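PDB 3GJY: spermidine synthase from Corynebacterium glutamicum ATCC 13032, which probably makes spermidine by transferring an aminopropyl group from decarboxylated S-adenosylmethionine to putrescine, as other spermidine synthases do. Local coordinates for residues P174-F182 and A286-S294; A100-D109 and F133-I143. All blocks are in the same frame, centred on the assembly; numbering follows the deposited sequence. Where two conformers were deposited one is given.

Contact 1 of 2, residues P174-F182 and A286-S294; sequences PQNFTTVEF and AQARHDGVS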
loop_
_atom_site.group_PDB
_atom_site.type_symbol
_atom_site.label_atom_id
_atom_site.label_comp_id
_atom_site.label_asym_id
_atom_site.label_seq_id
_atom_site.Cartn_x
_atom_site.Cartn_y
_atom_site.Cartn_z
ATOM N N PRO A 174 5.090 -3.489 11.503
ATOM C CA PRO A 174 5.513 -2.948 12.819
ATOM C C PRO A 174 4.410 -2.184 13.513
ATOM O O PRO A 174 3.593 -1.498 12.864
ATOM C CB PRO A 174 6.653 -2.003 12.494
ATOM C CG PRO A 174 7.190 -2.497 11.178
ATOM C CD PRO A 174 6.017 -3.061 10.435
ATOM N N GLN A 175 4.395 -2.291 14.839
ATOM C CA GLN A 175 3.285 -1.818 15.626
ATOM C C GLN A 175 3.043 -0.328 15.427
ATOM O O GLN A 175 1.865 0.107 15.383
ATOM C CB GLN A 175 3.541 -2.156 17.108
ATOM C CG GLN A 175 2.300 -2.036 17.972
ATOM C CD GLN A 175 2.194 -0.686 18.597
ATOM O OE1 GLN A 175 3.002 0.193 18.304
ATOM N NE2 GLN A 175 1.182 -0.488 19.450
ATOM N N ASN A 176 4.108 0.442 15.222
ATOM C CA ASN A 176 3.956 1.888 15.086
ATOM C C ASN A 176 3.313 2.383 13.802
ATOM O O ASN A 176 3.023 3.562 13.674
ATOM C CB ASN A 176 5.227 2.672 15.435
ATOM C CG ASN A 176 6.367 2.400 14.523
ATOM O OD1 ASN A 176 6.318 1.528 13.659
ATOM N ND2 ASN A 176 7.470 3.131 14.759
ATOM N N PHE A 177 3.035 1.454 12.891
ATOM C CA PHE A 177 2.261 1.747 11.699
ATOM C C PHE A 177 0.813 1.306 11.839
ATOM O O PHE A 177 0.066 1.367 10.860
ATOM C CB PHE A 177 2.889 1.048 10.490
ATOM C CG PHE A 177 4.169 1.661 10.063
ATOM C CD1 PHE A 177 4.192 2.892 9.440
ATOM C CD2 PHE A 177 5.385 1.012 10.330
ATOM C CE1 PHE A 177 5.415 3.462 9.038
ATOM C CE2 PHE A 177 6.597 1.591 9.936
ATOM C CZ PHE A 177 6.605 2.808 9.292
ATOM N N THR A 178 0.402 0.878 13.034
ATOM C CA THR A 178 -0.939 0.306 13.200
ATOM C C THR A 178 -1.797 0.979 14.263
ATOM O O THR A 178 -2.882 0.483 14.585
ATOM C CB THR A 178 -0.872 -1.207 13.515
ATOM O OG1 THR A 178 -0.413 -1.379 14.852
ATOM C CG2 THR A 178 0.053 -1.912 12.527
ATOM N N THR A 179 -1.309 2.089 14.802
ATOM C CA THR A 179 -1.942 2.696 15.963
ATOM C C THR A 179 -2.825 3.867 15.577
ATOM O O THR A 179 -2.675 4.501 14.510
ATOM C CB THR A 179 -0.896 3.241 16.948
ATOM O OG1 THR A 179 -0.100 4.222 16.264
ATOM C CG2 THR A 179 -0.015 2.139 17.457
ATOM N N VAL A 180 -3.712 4.204 16.508
ATOM C CA VAL A 180 -4.580 5.372 16.359
ATOM C C VAL A 180 -3.736 6.628 16.113
ATOM O O VAL A 180 -4.068 7.448 15.252
ATOM C CB VAL A 180 -5.447 5.526 17.606
ATOM C CG1 VAL A 180 -6.110 6.937 17.647
ATOM C CG2 VAL A 180 -6.496 4.370 17.680
ATOM N N GLU A 181 -2.611 6.746 16.810
ATOM C CA GLU A 181 -1.771 7.931 16.635
ATOM C C GLU A 181 -1.222 8.016 15.213
ATOM O O GLU A 181 -1.213 9.096 14.614
ATOM C CB GLU A 181 -0.615 7.936 17.658
ATOM C CG GLU A 181 -1.072 8.191 19.117
ATOM C CD GLU A 181 -1.658 6.962 19.779
ATOM O OE1 GLU A 181 -1.496 5.824 19.266
ATOM O OE2 GLU A 181 -2.296 7.148 20.852
ATOM N N PHE A 182 -0.798 6.878 14.659
ATOM C CA PHE A 182 -0.348 6.858 13.266
ATOM C C PHE A 182 -1.469 7.268 12.320
ATOM O O PHE A 182 -1.252 8.117 11.465
ATOM C CB PHE A 182 0.189 5.481 12.887
ATOM C CG PHE A 182 0.489 5.334 11.420
ATOM C CD1 PHE A 182 1.560 6.014 10.831
ATOM C CD2 PHE A 182 -0.311 4.516 10.620
ATOM C CE1 PHE A 182 1.819 5.859 9.457
ATOM C CE2 PHE A 182 -0.045 4.359 9.276
ATOM C CZ PHE A 182 0.998 5.031 8.689
ATOM N N ALA A 286 -13.021 -5.697 18.193
ATOM C CA ALA A 286 -11.572 -5.577 18.177
ATOM C C ALA A 286 -11.149 -4.287 18.870
ATOM O O ALA A 286 -11.863 -3.266 18.797
ATOM C CB ALA A 286 -11.024 -5.594 16.731
ATOM N N GLN A 287 -10.006 -4.342 19.540
ATOM C CA GLN A 287 -9.501 -3.177 20.251
ATOM C C GLN A 287 -8.471 -2.452 19.400
ATOM O O GLN A 287 -7.542 -3.077 18.868
ATOM C CB GLN A 287 -8.862 -3.620 21.559
ATOM C CG GLN A 287 -9.840 -4.374 22.491
ATOM C CD GLN A 287 -11.133 -3.618 22.748
ATOM O OE1 GLN A 287 -11.129 -2.581 23.414
ATOM N NE2 GLN A 287 -12.251 -4.139 22.231
ATOM N N ALA A 288 -8.645 -1.139 19.295
ATOM C CA ALA A 288 -7.653 -0.305 18.626
ATOM C C ALA A 288 -6.341 -0.354 19.374
ATOM O O ALA A 288 -6.302 -0.529 20.603
ATOM C CB ALA A 288 -8.140 1.134 18.530
ATOM N N ARG A 289 -5.273 -0.173 18.614
ATOM C CA ARG A 289 -3.918 -0.086 19.196
ATOM C C ARG A 289 -3.472 1.356 19.352
ATOM O O ARG A 289 -3.855 2.230 18.560
ATOM C CB ARG A 289 -2.893 -0.789 18.327
ATOM C CG ARG A 289 -3.210 -2.265 18.094
ATOM C CD ARG A 289 -2.205 -2.845 17.154
ATOM N NE ARG A 289 -2.364 -4.285 16.983
ATOM C CZ ARG A 289 -1.672 -4.997 16.105
ATOM N NH1 ARG A 289 -0.784 -4.407 15.301
ATOM N NH2 ARG A 289 -1.874 -6.315 16.030
ATOM N N HIS A 290 -2.646 1.583 20.368
ATOM C CA HIS A 290 -2.044 2.885 20.635
ATOM C C HIS A 290 -0.539 2.750 20.728
ATOM O O HIS A 290 -0.014 1.676 21.052
ATOM C CB HIS A 290 -2.623 3.499 21.912
ATOM C CG HIS A 290 -4.008 4.001 21.717
ATOM N ND1 HIS A 290 -4.277 5.299 21.353
ATOM C CD2 HIS A 290 -5.204 3.359 21.753
ATOM C CE1 HIS A 290 -5.583 5.456 21.237
ATOM N NE2 HIS A 290 -6.166 4.292 21.454
ATOM N N ASP A 291 0.160 3.843 20.429
ATOM C CA ASP A 291 1.610 3.883 20.609
ATOM C C ASP A 291 1.950 3.465 22.033
ATOM O O ASP A 291 1.252 3.833 22.978
ATOM C CB ASP A 291 2.141 5.303 20.411
ATOM C CG ASP A 291 2.109 5.760 18.953
ATOM O OD1 ASP A 291 1.917 4.937 18.033
ATOM O OD2 ASP A 291 2.317 6.956 18.767
ATOM N N GLY A 292 3.012 2.683 22.140
ATOM C CA GLY A 292 3.561 2.319 23.434
ATOM C C GLY A 292 4.132 3.502 24.197
ATOM O O GLY A 292 4.481 4.551 23.619
ATOM N N VAL A 293 4.218 3.336 25.512
ATOM C CA VAL A 293 4.873 4.312 26.377
ATOM C C VAL A 293 6.340 4.463 25.939
ATOM O O VAL A 293 6.927 3.537 25.356
ATOM C CB VAL A 293 4.757 3.907 27.890
ATOM C CG1 VAL A 293 5.679 2.738 28.236
ATOM C CG2 VAL A 293 5.012 5.096 28.818
ATOM N N SER A 294 6.925 5.624 26.212
ATOM C CA SER A 294 8.309 5.844 25.844
ATOM C C SER A 294 9.266 4.934 26.605
ATOM O O SER A 294 9.174 4.796 27.844
ATOM C CB SER A 294 8.710 7.293 26.062
ATOM O OG SER A 294 10.099 7.378 25.804
HETATM O O HOH W 1 3.820 2.612 18.322
HETATM O O HOH W 2 -5.439 0.342 15.788
HETATM O O HOH W 3 -0.201 6.886 22.911
#

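Contact 2 of 2, residues A100-D109 and F133-I143; sequences ACTMARYFAD and FDIPRAPRVKI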
loop_
_atom_site.group_PDB
_atom_site.type_symbol
_atom_site.label_atom_id
_atom_site.label_comp_id
_atom_site.label_asym_id
_atom_site.label_seq_id
_atom_site.Cartn_x
_atom_site.Cartn_y
_atom_site.Cartn_z
ATOM N N ALA A 100 10.478 -1.699 -4.746
ATOM C CA ALA A 100 10.979 -1.231 -5.989
ATOM C C ALA A 100 10.340 0.056 -6.528
ATOM O O ALA A 100 10.527 0.334 -7.698
ATOM C CB ALA A 100 10.864 -2.373 -7.063
ATOM N N CYS A 101 9.543 0.782 -5.725
ATOM C CA CYS A 101 8.725 1.892 -6.248
ATOM C C CYS A 101 7.726 1.491 -7.328
ATOM O O CYS A 101 7.296 2.331 -8.116
ATOM C CB CYS A 101 9.615 3.022 -6.786
ATOM S SG CYS A 101 10.684 3.793 -5.555
ATOM N N THR A 102 7.351 0.211 -7.361
ATOM C CA THR A 102 6.496 -0.277 -8.436
ATOM C C THR A 102 5.078 0.293 -8.391
ATOM O O THR A 102 4.521 0.642 -9.451
ATOM C CB THR A 102 6.509 -1.791 -8.419
ATOM O OG1 THR A 102 7.883 -2.216 -8.571
ATOM C CG2 THR A 102 5.565 -2.418 -9.500
HETATM N N MSE A 103 4.462 0.379 -7.210
HETATM C CA MSE A 103 3.146 0.997 -7.114
HETATM C C MSE A 103 3.187 2.483 -7.556
HETATM O O MSE A 103 2.295 2.975 -8.243
HETATM C CB MSE A 103 2.647 0.878 -5.664
HETATM C CG MSE A 103 1.165 0.998 -5.489
HETATM SE SE MSE A 103 0.099 -0.662 -5.822
HETATM C CE MSE A 103 -0.211 -0.461 -7.765
ATOM N N ALA A 104 4.225 3.209 -7.121
ATOM C CA ALA A 104 4.416 4.606 -7.528
ATOM C C ALA A 104 4.518 4.739 -9.053
ATOM O O ALA A 104 3.909 5.626 -9.681
ATOM C CB ALA A 104 5.632 5.240 -6.809
ATOM N N ARG A 105 5.316 3.846 -9.635
ATOM C CA ARG A 105 5.507 3.770 -11.093
ATOM C C ARG A 105 4.172 3.505 -11.819
ATOM O O ARG A 105 3.879 4.076 -12.884
ATOM C CB ARG A 105 6.530 2.660 -11.353
ATOM C CG ARG A 105 6.769 2.265 -12.823
ATOM C CD ARG A 105 7.852 1.195 -12.833
ATOM N NE ARG A 105 8.122 0.605 -14.147
ATOM C CZ ARG A 105 7.695 -0.587 -14.547
ATOM N NH1 ARG A 105 6.873 -1.321 -13.792
ATOM N NH2 ARG A 105 8.121 -1.042 -15.711
ATOM N N TYR A 106 3.359 2.626 -11.225
ATOM C CA TYR A 106 2.050 2.312 -11.783
ATOM C C TYR A 106 1.145 3.549 -11.804
ATOM O O TYR A 106 0.585 3.924 -12.849
ATOM C CB TYR A 106 1.422 1.195 -10.926
ATOM C CG TYR A 106 0.024 0.857 -11.348
ATOM C CD1 TYR A 106 -0.217 -0.094 -12.349
ATOM C CD2 TYR A 106 -1.066 1.485 -10.769
ATOM C CE1 TYR A 106 -1.512 -0.400 -12.753
ATOM C CE2 TYR A 106 -2.375 1.215 -11.182
ATOM C CZ TYR A 106 -2.587 0.271 -12.185
ATOM O OH TYR A 106 -3.873 -0.007 -12.580
ATOM N N PHE A 107 0.999 4.192 -10.629
ATOM C CA PHE A 107 0.122 5.357 -10.561
ATOM C C PHE A 107 0.640 6.510 -11.389
ATOM O O PHE A 107 -0.143 7.299 -11.920
ATOM C CB PHE A 107 -0.147 5.804 -9.116
ATOM C CG PHE A 107 -1.088 4.890 -8.389
ATOM C CD1 PHE A 107 -2.406 4.816 -8.758
ATOM C CD2 PHE A 107 -0.616 4.027 -7.419
ATOM C CE1 PHE A 107 -3.281 3.939 -8.098
ATOM C CE2 PHE A 107 -1.477 3.126 -6.776
ATOM C CZ PHE A 107 -2.819 3.092 -7.123
ATOM N N ALA A 108 1.961 6.632 -11.480
ATOM C CA ALA A 108 2.538 7.705 -12.313
ATOM C C ALA A 108 2.144 7.531 -13.794
ATOM O O ALA A 108 1.961 8.524 -14.525
ATOM C CB ALA A 108 4.031 7.771 -12.167
ATOM N N ASP A 109 1.990 6.278 -14.233
ATOM C CA ASP A 109 1.592 6.066 -15.624
ATOM C C ASP A 109 0.077 6.218 -15.845
ATOM O O ASP A 109 -0.370 6.816 -16.837
ATOM C CB ASP A 109 2.038 4.684 -16.106
ATOM C CG ASP A 109 1.930 4.555 -17.613
ATOM O OD1 ASP A 109 2.682 5.267 -18.315
ATOM O OD2 ASP A 109 1.093 3.759 -18.085
ATOM N N PHE A 133 14.796 0.257 -11.906
ATOM C CA PHE A 133 13.422 -0.217 -11.818
ATOM C C PHE A 133 12.414 0.600 -12.618
ATOM O O PHE A 133 11.196 0.503 -12.412
ATOM C CB PHE A 133 12.953 -0.523 -10.387
ATOM C CG PHE A 133 13.866 -1.463 -9.602
ATOM C CD1 PHE A 133 14.735 -2.381 -10.230
ATOM C CD2 PHE A 133 13.869 -1.368 -8.200
ATOM C CE1 PHE A 133 15.586 -3.224 -9.452
ATOM C CE2 PHE A 133 14.688 -2.194 -7.414
ATOM C CZ PHE A 133 15.569 -3.118 -8.047
ATOM N N ASP A 134 12.937 1.374 -13.572
ATOM C CA ASP A 134 12.125 1.881 -14.686
ATOM C C ASP A 134 11.021 2.816 -14.194
ATOM O O ASP A 134 9.864 2.719 -14.600
ATOM C CB ASP A 134 11.533 0.722 -15.525
ATOM C CG ASP A 134 10.864 1.188 -16.786
ATOM O OD1 ASP A 134 11.388 2.118 -17.453
ATOM O OD2 ASP A 134 9.856 0.568 -17.162
ATOM N N ILE A 135 11.437 3.772 -13.376
ATOM C CA ILE A 135 10.541 4.787 -12.855
ATOM C C ILE A 135 10.756 6.098 -13.567
ATOM O O ILE A 135 11.873 6.393 -14.021
ATOM C CB ILE A 135 10.705 4.953 -11.317
ATOM C CG1 ILE A 135 12.119 5.369 -10.914
ATOM C CG2 ILE A 135 10.320 3.649 -10.613
ATOM C CD1 ILE A 135 12.249 5.695 -9.384
ATOM N N PRO A 136 9.691 6.909 -13.651
ATOM C CA PRO A 136 9.834 8.227 -14.291
ATOM C C PRO A 136 10.563 9.183 -13.353
ATOM O O PRO A 136 10.689 8.911 -12.143
ATOM C CB PRO A 136 8.397 8.656 -14.547
ATOM C CG PRO A 136 7.616 7.959 -13.484
ATOM C CD PRO A 136 8.299 6.616 -13.276
ATOM N N ARG A 137 11.009 10.297 -13.907
ATOM C CA ARG A 137 11.780 11.254 -13.103
ATOM C C ARG A 137 10.940 11.934 -12.019
ATOM O O ARG A 137 9.686 11.994 -12.117
ATOM C CB ARG A 137 12.387 12.336 -14.012
ATOM C CG ARG A 137 11.403 13.299 -14.612
ATOM C CD ARG A 137 12.120 14.314 -15.468
ATOM N NE ARG A 137 11.182 15.313 -15.946
ATOM C CZ ARG A 137 11.566 16.449 -16.525
ATOM N NH1 ARG A 137 10.664 17.333 -16.928
ATOM N NH2 ARG A 137 12.854 16.671 -16.733
ATOM N N ALA A 138 11.631 12.439 -10.999
ATOM C CA ALA A 138 10.961 13.287 -10.015
ATOM C C ALA A 138 10.430 14.555 -10.719
ATOM O O ALA A 138 11.111 15.083 -11.603
ATOM C CB ALA A 138 11.931 13.668 -8.901
ATOM N N PRO A 139 9.239 15.067 -10.340
ATOM C CA PRO A 139 8.421 14.680 -9.186
ATOM C C PRO A 139 7.366 13.602 -9.504
ATOM O O PRO A 139 6.577 13.250 -8.613
ATOM C CB PRO A 139 7.734 16.000 -8.816
ATOM C CG PRO A 139 7.503 16.653 -10.164
ATOM C CD PRO A 139 8.778 16.352 -10.919
ATOM N N ARG A 140 7.340 13.057 -10.718
ATOM C CA ARG A 140 6.328 12.005 -11.028
ATOM C C ARG A 140 6.519 10.837 -10.086
ATOM O O ARG A 140 5.553 10.323 -9.534
ATOM C CB ARG A 140 6.377 11.585 -12.498
ATOM C CG ARG A 140 5.908 12.712 -13.408
ATOM C CD ARG A 140 5.970 12.260 -14.849
ATOM N NE ARG A 140 5.013 11.193 -15.063
ATOM C CZ ARG A 140 5.087 10.280 -16.034
ATOM N NH1 ARG A 140 4.145 9.343 -16.125
ATOM N NH2 ARG A 140 6.097 10.285 -16.917
ATOM N N VAL A 141 7.764 10.408 -9.928
ATOM C CA VAL A 141 8.163 9.528 -8.813
ATOM C C VAL A 141 9.370 10.174 -8.155
ATOM O O VAL A 141 10.374 10.410 -8.811
ATOM C CB VAL A 141 8.492 8.068 -9.234
ATOM C CG1 VAL A 141 9.028 7.270 -7.999
ATOM C CG2 VAL A 141 7.219 7.387 -9.792
ATOM N N LYS A 142 9.231 10.502 -6.872
ATOM C CA LYS A 142 10.293 11.128 -6.055
ATOM C C LYS A 142 10.549 10.252 -4.861
ATOM O O LYS A 142 9.578 9.833 -4.220
ATOM C CB LYS A 142 9.864 12.520 -5.604
ATOM C CG LYS A 142 10.877 13.306 -4.752
ATOM C CD LYS A 142 10.223 14.706 -4.439
ATOM C CE LYS A 142 11.138 15.655 -3.712
ATOM N NZ LYS A 142 10.433 16.970 -3.463
ATOM N N ILE A 143 11.803 9.912 -4.591
ATOM C CA ILE A 143 12.133 9.012 -3.455
ATOM C C ILE A 143 12.743 9.818 -2.324
ATOM O O ILE A 143 13.673 10.611 -2.546
ATOM C CB ILE A 143 13.095 7.871 -3.876
ATOM C CG1 ILE A 143 12.547 7.131 -5.128
ATOM C CG2 ILE A 143 13.363 6.940 -2.707
ATOM C CD1 ILE A 143 13.570 6.266 -5.816
HETATM O O HOH W 4 9.368 -0.313 -10.125
HETATM O O HOH W 5 2.961 11.003 -13.027
HETATM O O HOH W 6 4.744 6.576 -17.161
#

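Contact 1 of 2, residues P174-F182 and A286-S294
Thr-179 meets the backbone of Arg-289 to Asp-291 where helix 180-189 begins, and the C-terminal tail is laid across that helix start as an extended stretch without regular structure. The tight part is built round this threonine. Its OG1, set between the backbone N and the carbonyl carbon (chi1 59°), receives the N-H of Phe-182 as an N-cap. Thr-179 OG1 also donates a hydrogen bond to Asp-291 OD1 (2.8 Å), which it meets from above the carboxylate plane. CG2 of Thr-179 lies against the peptide following His-290, 3.4 Å from His-290 C. One step on, Val-180 N donates to Arg-289 O over 2.9 Å in a nearly straight bond, and Val-180 CG2 packs on Ala-288 CB and over one face of the His-290 imidazole as a CH-pi contact.

Glu-181 then takes hold of two consecutive residues. Glu-181 OE2 accepts from His-290 ND1 at 2.8 Å, on the syn side and in the imidazole plane, at a nearly linear 174°; Glu-181 OE1 accepts from Asp-291 N at 2.8 Å, from above the carboxylate.

The outer side is looser and wetter. Gln-175 bends at chi2, and NE2 of Gln-175 donates to His-290 O at 2.9 Å, while a water joins its OE1 to Asp-291 OD1. Arg-289 runs extended past Thr-178, and Arg-289 NH1 donates, in the guanidinium plane, to Thr-178 OG1 at 3.1 Å; a second water links Thr-178 O to Arg-289 N.

Two carboxylates come close here, Glu-181 OE1 and Asp-291 OD1. Asp-291 OD2 is salt-bridged to Arg-149 of helix 148-153, and the bond to His-290 would probably favour a protonated imidazole and so offset the Glu-181 charge.

Contact 2 of 2, residues A100-D109 and F133-I143
This is helix-on-sheet packing in the Rossmann-like fold the protein shares with AdoMet-dependent methyltransferases: helix 102-110 lies against edge strand 141-145 and the loop leading into it. The axes of 102-109 and 141-143 run roughly antiparallel (153°), 9.1 Å apart at closest approach. Small residues on the helix let the chains come close. Ala-104 CB sits against both methyls of Val-141, and Ala-108 CB touches Pro-136 CG at 3.8 Å as well as Val-141 CG2. Near the helix start, Cys-101 SG meets the end of Ile-143 while its CB faces Ile-135 CG2, and Ala-100 CB presses on Phe-133 CD2 at 3.4 Å.

Polar grips flank this apolar seam. Arg-105, stretched straight from CG to NE, holds Asp-134 side-on with two nitrogens. Arg-105 NE donates to Asp-134 O at 2.8 Å, a bent bond (134°), whereas the salt bridge from NH2 to OD2, on the anti lone pair, is almost straight. Val-59 O, at the end of strand 53-59, also takes Arg-105 NH2, and Gly-61 N, just beyond, donates to Asp-134 OD2. At the far end of the helix, Arg-140 bends at chi3, one guanidinium face over Pro-136 CB, and Arg-140 NH1 donates to Ala-108 O at 2.8 Å, the nitrogen lying 63° out of the carbonyl plane.

Both segments of contact 2 come earlier in the chain than either segment of contact 1, and the two contacts lie on opposite sides of the chain's centre, with centres 30 Å apart and nearest atoms about 14 Å apart. Both belong to the layers around the same eight-stranded mixed sheet. Residues 100-109 and 133-143 pack the helix after strand 92-96 against edge strand 141-145, close to the N-terminal antiparallel sheet. Residues 174-182 lead into helix 180-189, which precedes strand 194-202, and the tail 286-294 crosses its start after the final helix, 276-282. Contact 2 thus joins neighbouring elements within the first half of the fold, whereas contact 1 fastens the C-terminal extension back onto its body.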